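Local coordinates for protein 3,4-dihydroxybenzoate decarboxylase (PDB 5NY5) that probably catalyses the reversible, prenylated-FMN-dependent decarboxylation of 3,4-dihydroxybenzoate to catechol, as a metal-binding member of the UbiD family, at residues N3-L8 against I12-R17; L84-V89 against A239-P244. All blocks are in the same frame, centred on the assembly; numbering follows the deposited sequence.

Interaction 1 (N3-L8 against I12-R17); sequences NPINDL and IALLQR
The N-terminal arm folds back along the first helix of the chain, 8-16, in a partly buried contact that joins Ile5 to Leu14, Leu8 to Ile12 and Asn3 to Arg17. Ile5 meets the helix with its delta carbon: CD1 lies 3.7 Å from Leu14 CD2, and the two side chains cross at about a right angle. Leu14 CG stands anti to the backbone N (chi1 175°), which turns the isobutyl group to the arm.

At the start of the helix, Ile12 N donates to Leu8 O at 3.0 Å, the usual helical i to i+4 bond. Ile12 CG1 also rests 3.4 Å from Leu8 O. Beyond the backbone, Leu8 CG and Ile12 CD1 are 4.2 Å apart. Both side chains also reach Leu72 on strand 70-73.

At the exposed N-terminal end the contact is polar. Asn3 OD1 sits over one face of the Arg17 guanidinium, 3.5 Å from NH2, at an angle too poor for a hydrogen bond. The amide and guanidinium planes are 42° apart. A water donates to Asn3 O and accepts a weak bond from Arg17 NH2.

Asp7 is the N-cap: its OD1 accepts from Ser10 N, while OD2 forms a salt bridge with Arg260. The arrangement is that of a side-chain-capped helix N-terminus with the preceding arm packed along the helix.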
loop_
_atom_site.group_PDB
_atom_site.type_symbol
_atom_site.label_atom_id
_atom_site.label_comp_id
_atom_site.label_asym_id
_atom_site.label_seq_id
_atom_site.Cartn_x
_atom_site.Cartn_y
_atom_site.Cartn_z
ATOM N N ASN A 3 -38.229 31.465 37.890
ATOM C CA ASN A 3 -37.506 31.810 36.669
ATOM C C ASN A 3 -36.139 31.112 36.514
ATOM O O ASN A 3 -35.796 30.701 35.409
ATOM C CB ASN A 3 -37.323 33.328 36.572
ATOM C CG ASN A 3 -37.290 33.817 35.139
ATOM O OD1 ASN A 3 -37.967 33.266 34.269
ATOM N ND2 ASN A 3 -36.495 34.848 34.881
ATOM N N PRO A 4 -35.349 30.983 37.583
ATOM C CA PRO A 4 -34.121 30.190 37.480
ATOM C C PRO A 4 -34.437 28.701 37.481
ATOM O O PRO A 4 -35.544 28.268 37.807
ATOM C CB PRO A 4 -33.332 30.588 38.728
ATOM C CG PRO A 4 -34.372 30.930 39.705
ATOM C CD PRO A 4 -35.441 31.627 38.907
ATOM N N ILE A 5 -33.435 27.913 37.108
ATOM C CA ILE A 5 -33.558 26.463 37.034
ATOM C C ILE A 5 -32.829 25.852 38.220
ATOM O O ILE A 5 -31.668 26.184 38.481
ATOM C CB ILE A 5 -33.006 25.915 35.708
ATOM C CG1 ILE A 5 -33.777 26.508 34.530
ATOM C CG2 ILE A 5 -33.099 24.401 35.684
ATOM C CD1 ILE A 5 -33.432 25.873 33.203
ATOM N N ASN A 6 -33.514 24.965 38.941
ATOM C CA ASN A 6 -32.880 24.212 40.011
ATOM C C ASN A 6 -33.364 22.774 40.099
ATOM O O ASN A 6 -32.939 22.056 41.009
ATOM C CB ASN A 6 -33.086 24.908 41.368
ATOM C CG ASN A 6 -34.552 25.115 41.713
ATOM O OD1 ASN A 6 -35.441 24.485 41.142
ATOM N ND2 ASN A 6 -34.807 26.004 42.664
ATOM N N ASP A 7 -34.235 22.331 39.198
ATOM C CA ASP A 7 -34.695 20.950 39.186
ATOM C C ASP A 7 -35.257 20.641 37.803
ATOM O O ASP A 7 -35.205 21.468 36.890
ATOM C CB ASP A 7 -35.724 20.695 40.293
ATOM C CG ASP A 7 -36.851 21.715 40.301
ATOM O OD1 ASP A 7 -37.105 22.350 39.257
ATOM O OD2 ASP A 7 -37.489 21.873 41.361
ATOM N N LEU A 8 -35.799 19.432 37.660
ATOM C CA LEU A 8 -36.350 19.013 36.377
ATOM C C LEU A 8 -37.568 19.846 35.990
ATOM O O LEU A 8 -37.718 20.235 34.826
ATOM C CB LEU A 8 -36.704 17.529 36.430
ATOM C CG LEU A 8 -37.420 16.929 35.224
ATOM C CD1 LEU A 8 -36.591 17.092 33.961
ATOM C CD2 LEU A 8 -37.720 15.467 35.488
ATOM N N ILE A 12 -38.411 22.035 32.570
ATOM C CA ILE A 12 -39.550 21.839 31.678
ATOM C C ILE A 12 -40.289 23.153 31.466
ATOM O O ILE A 12 -40.775 23.442 30.365
ATOM C CB ILE A 12 -40.478 20.746 32.238
ATOM C CG1 ILE A 12 -39.752 19.400 32.275
ATOM C CG2 ILE A 12 -41.759 20.653 31.426
ATOM C CD1 ILE A 12 -40.574 18.277 32.864
ATOM N N ALA A 13 -40.372 23.977 32.514
ATOM C CA ALA A 13 -41.046 25.264 32.398
ATOM C C ALA A 13 -40.343 26.167 31.395
ATOM O O ALA A 13 -40.994 26.916 30.659
ATOM C CB ALA A 13 -41.126 25.938 33.766
ATOM N N LEU A 14 -39.009 26.109 31.350
ATOM C CA LEU A 14 -38.276 26.901 30.368
ATOM C C LEU A 14 -38.536 26.400 28.954
ATOM O O LEU A 14 -38.666 27.201 28.021
ATOM C CB LEU A 14 -36.780 26.878 30.678
ATOM C CG LEU A 14 -35.879 27.574 29.655
ATOM C CD1 LEU A 14 -36.288 29.024 29.476
ATOM C CD2 LEU A 14 -34.424 27.481 30.065
ATOM N N LEU A 15 -38.620 25.081 28.776
ATOM C CA LEU A 15 -38.892 24.539 27.450
ATOM C C LEU A 15 -40.272 24.942 26.953
ATOM O O LEU A 15 -40.460 25.165 25.752
ATOM C CB LEU A 15 -38.758 23.018 27.463
ATOM C CG LEU A 15 -37.389 22.449 27.833
ATOM C CD1 LEU A 15 -37.372 20.947 27.620
ATOM C CD2 LEU A 15 -36.292 23.120 27.026
ATOM N N GLN A 16 -41.246 25.048 27.856
ATOM C CA GLN A 16 -42.590 25.422 27.440
ATOM C C GLN A 16 -42.635 26.841 26.892
ATOM O O GLN A 16 -43.502 27.158 26.071
ATOM C CB GLN A 16 -43.560 25.250 28.607
ATOM C CG GLN A 16 -43.847 23.792 28.935
ATOM C CD GLN A 16 -44.527 23.611 30.275
ATOM O OE1 GLN A 16 -44.247 24.336 31.228
ATOM N NE2 GLN A 16 -45.425 22.636 30.356
ATOM N N ARG A 17 -41.710 27.700 27.314
ATOM C CA ARG A 17 -41.620 29.043 26.757
ATOM C C ARG A 17 -40.963 29.066 25.382
ATOM O O ARG A 17 -40.888 30.133 24.767
ATOM C CB ARG A 17 -40.860 29.966 27.714
ATOM C CG ARG A 17 -41.509 30.093 29.089
ATOM C CD ARG A 17 -41.080 31.363 29.822
ATOM N NE ARG A 17 -39.698 31.315 30.295
ATOM C CZ ARG A 17 -39.323 30.779 31.452
ATOM N NH1 ARG A 17 -40.225 30.232 32.256
ATOM N NH2 ARG A 17 -38.045 30.783 31.806
HETATM O O HOH W 1 -37.907 28.491 34.181
#

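Interaction 2 (L84-V89 against A239-P244); sequences LLLGCV and ALRQQP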
loop_
_atom_site.group_PDB
_atom_site.type_symbol
_atom_site.label_atom_id
_atom_site.label_comp_id
_atom_site.label_asym_id
_atom_site.label_seq_id
_atom_site.Cartn_x
_atom_site.Cartn_y
_atom_site.Cartn_z
ATOM N N LEU A 84 -30.204 25.626 24.955
ATOM C CA LEU A 84 -31.238 26.485 25.519
ATOM C C LEU A 84 -31.392 26.246 27.014
ATOM O O LEU A 84 -31.593 27.192 27.784
ATOM C CB LEU A 84 -32.557 26.246 24.791
ATOM C CG LEU A 84 -33.826 26.874 25.363
ATOM C CD1 LEU A 84 -33.723 28.389 25.379
ATOM C CD2 LEU A 84 -35.026 26.423 24.553
ATOM N N LEU A 85 -31.287 24.988 27.447
ATOM C CA LEU A 85 -31.376 24.664 28.863
ATOM C C LEU A 85 -30.198 25.192 29.667
ATOM O O LEU A 85 -30.243 25.141 30.900
ATOM C CB LEU A 85 -31.480 23.150 29.048
ATOM C CG LEU A 85 -32.832 22.517 28.728
ATOM C CD1 LEU A 85 -32.711 21.005 28.654
ATOM C CD2 LEU A 85 -33.864 22.923 29.769
ATOM N N LEU A 86 -29.150 25.688 29.011
ATOM C CA LEU A 86 -27.984 26.212 29.704
ATOM C C LEU A 86 -27.658 27.650 29.329
ATOM O O LEU A 86 -26.714 28.219 29.888
ATOM C CB LEU A 86 -26.763 25.324 29.435
ATOM C CG LEU A 86 -26.951 23.842 29.760
ATOM C CD1 LEU A 86 -25.704 23.054 29.398
ATOM C CD2 LEU A 86 -27.301 23.647 31.222
ATOM N N GLY A 87 -28.398 28.250 28.403
ATOM C CA GLY A 87 -28.206 29.648 28.075
ATOM C C GLY A 87 -26.972 29.939 27.247
ATOM O O GLY A 87 -26.139 30.762 27.637
ATOM N N CYS A 88 -26.845 29.275 26.101
ATOM C CA CYS A 88 -25.758 29.543 25.169
ATOM C C CYS A 88 -26.162 29.014 23.801
ATOM O O CYS A 88 -27.189 28.351 23.650
ATOM C CB CYS A 88 -24.443 28.915 25.637
ATOM S SG CYS A 88 -24.463 27.115 25.708
ATOM N N VAL A 89 -25.339 29.316 22.802
ATOM C CA VAL A 89 -25.597 28.873 21.435
ATOM C C VAL A 89 -25.116 27.434 21.287
ATOM O O VAL A 89 -24.170 27.028 21.974
ATOM C CB VAL A 89 -24.932 29.806 20.411
ATOM C CG1 VAL A 89 -25.442 31.227 20.588
ATOM C CG2 VAL A 89 -23.421 29.760 20.545
ATOM N N ALA A 239 -21.987 25.603 39.090
ATOM C CA ALA A 239 -21.403 26.722 38.358
ATOM C C ALA A 239 -22.294 27.145 37.196
ATOM O O ALA A 239 -22.404 28.339 36.894
ATOM C CB ALA A 239 -20.010 26.353 37.859
ATOM N N LEU A 240 -22.938 26.180 36.537
ATOM C CA LEU A 240 -23.810 26.503 35.414
ATOM C C LEU A 240 -25.051 27.269 35.857
ATOM O O LEU A 240 -25.617 28.032 35.067
ATOM C CB LEU A 240 -24.210 25.224 34.682
ATOM C CG LEU A 240 -23.134 24.590 33.803
ATOM C CD1 LEU A 240 -23.398 23.107 33.630
ATOM C CD2 LEU A 240 -23.083 25.282 32.452
ATOM N N ARG A 241 -25.488 27.084 37.104
ATOM C CA ARG A 241 -26.645 27.798 37.627
ATOM C C ARG A 241 -26.285 28.920 38.587
ATOM O O ARG A 241 -27.185 29.651 39.015
ATOM C CB ARG A 241 -27.600 26.831 38.343
ATOM C CG ARG A 241 -28.075 25.654 37.505
ATOM C CD ARG A 241 -28.733 26.104 36.215
ATOM N NE ARG A 241 -29.360 24.987 35.515
ATOM C CZ ARG A 241 -29.827 25.048 34.274
ATOM N NH1 ARG A 241 -29.735 26.177 33.584
ATOM N NH2 ARG A 241 -30.383 23.982 33.720
ATOM N N GLN A 242 -25.005 29.077 38.936
ATOM C CA GLN A 242 -24.577 30.043 39.951
ATOM C C GLN A 242 -25.341 29.832 41.255
ATOM O O GLN A 242 -25.655 30.777 41.980
ATOM C CB GLN A 242 -24.725 31.478 39.448
ATOM C CG GLN A 242 -23.697 31.869 38.404
ATOM C CD GLN A 242 -22.280 31.790 38.934
ATOM O OE1 GLN A 242 -21.563 30.823 38.681
ATOM N NE2 GLN A 242 -21.867 32.815 39.672
ATOM N N GLN A 243 -25.643 28.573 41.549
ATOM C CA GLN A 243 -26.425 28.177 42.708
ATOM C C GLN A 243 -26.035 26.755 43.091
ATOM O O GLN A 243 -26.174 25.836 42.275
ATOM C CB GLN A 243 -27.919 28.270 42.405
ATOM C CG GLN A 243 -28.813 27.903 43.566
ATOM C CD GLN A 243 -28.836 28.969 44.639
ATOM O OE1 GLN A 243 -28.604 30.148 44.368
ATOM N NE2 GLN A 243 -29.117 28.560 45.869
ATOM N N PRO A 244 -25.540 26.538 44.307
ATOM C CA PRO A 244 -25.027 25.210 44.669
ATOM C C PRO A 244 -26.106 24.139 44.616
ATOM O O PRO A 244 -27.268 24.377 44.947
ATOM C CB PRO A 244 -24.507 25.411 46.097
ATOM C CG PRO A 244 -25.179 26.644 46.586
ATOM C CD PRO A 244 -25.361 27.514 45.390
#
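Arg241, in the C-terminal turn of the helix that begins at residue 234, bridges to the loop after helix 79-84, joining the Rift-related, FMN-binding-type region to the N-terminal region of this UbiD-family protein. Its guanidinium grips one backbone oxygen with two nitrogens, end-on. Arg241 NH1 donates to Leu85 O at 2.9 Å, and Arg241 NH2 donates to the same oxygen at 3.1 Å. Both bonds are bent, with N-H...O angles of 143° and 137°, as expected when two donors share one acceptor. Leu85 O lies at the guanidinium edge, near its plane, and this fork limits how far the group can rotate.

The arginine chain bends at chi2 (-56°) and then runs extended to the loop. Leu86 comes from another direction. Its CD2 sits over one face of the guanidinium, 4.0 Å from Arg241 NH2, and the two side chains cross at about a right angle.

Arg241 NH2 also forms a salt bridge with Asp213 OD1, so the arginine links an acid and a backbone carbonyl. The carboxylate of Asp213 probably balances the guanidinium charge in this buried contact. Leu86 and Arg241 both pack on Ala215 of helix 214-219.

Just beyond the arginine, Gln242 has positive phi and is the C-prime residue of a Schellman motif. Gln243 N pairs with Gly238 O, and Gln242 N pairs weakly with Ala239 O. This is a Schellman-terminated helix whose last turn presents an arginine to a neighbouring backbone carbonyl.

Overall arrangement
Interactions 1 and 2 follow one another along the chain and adjoin in space, with centres about 11 Å apart. Ile5 is one link: its CG2 packs 3.4 Å from Arg241 NH2. The side chain of Ile5 also touches Asp213, the salt-bridge partner of Arg241. On the helix side, Leu14 CD2 lies 3.6 Å from Leu84 O, and Leu15 CD2 lies 3.7 Å from Leu85 CD2. The N-terminal arm and helix 8-16 therefore pack against the same loop that Arg241 grips. Interaction 1 lies away from the metal- and cofactor-binding residues. Interaction 2 is nearer: the Leu86 side chain is about 8 Å from that of Phe222, which binds prenylated FMN in the cofactor-bound enzyme; the cofactor is absent here.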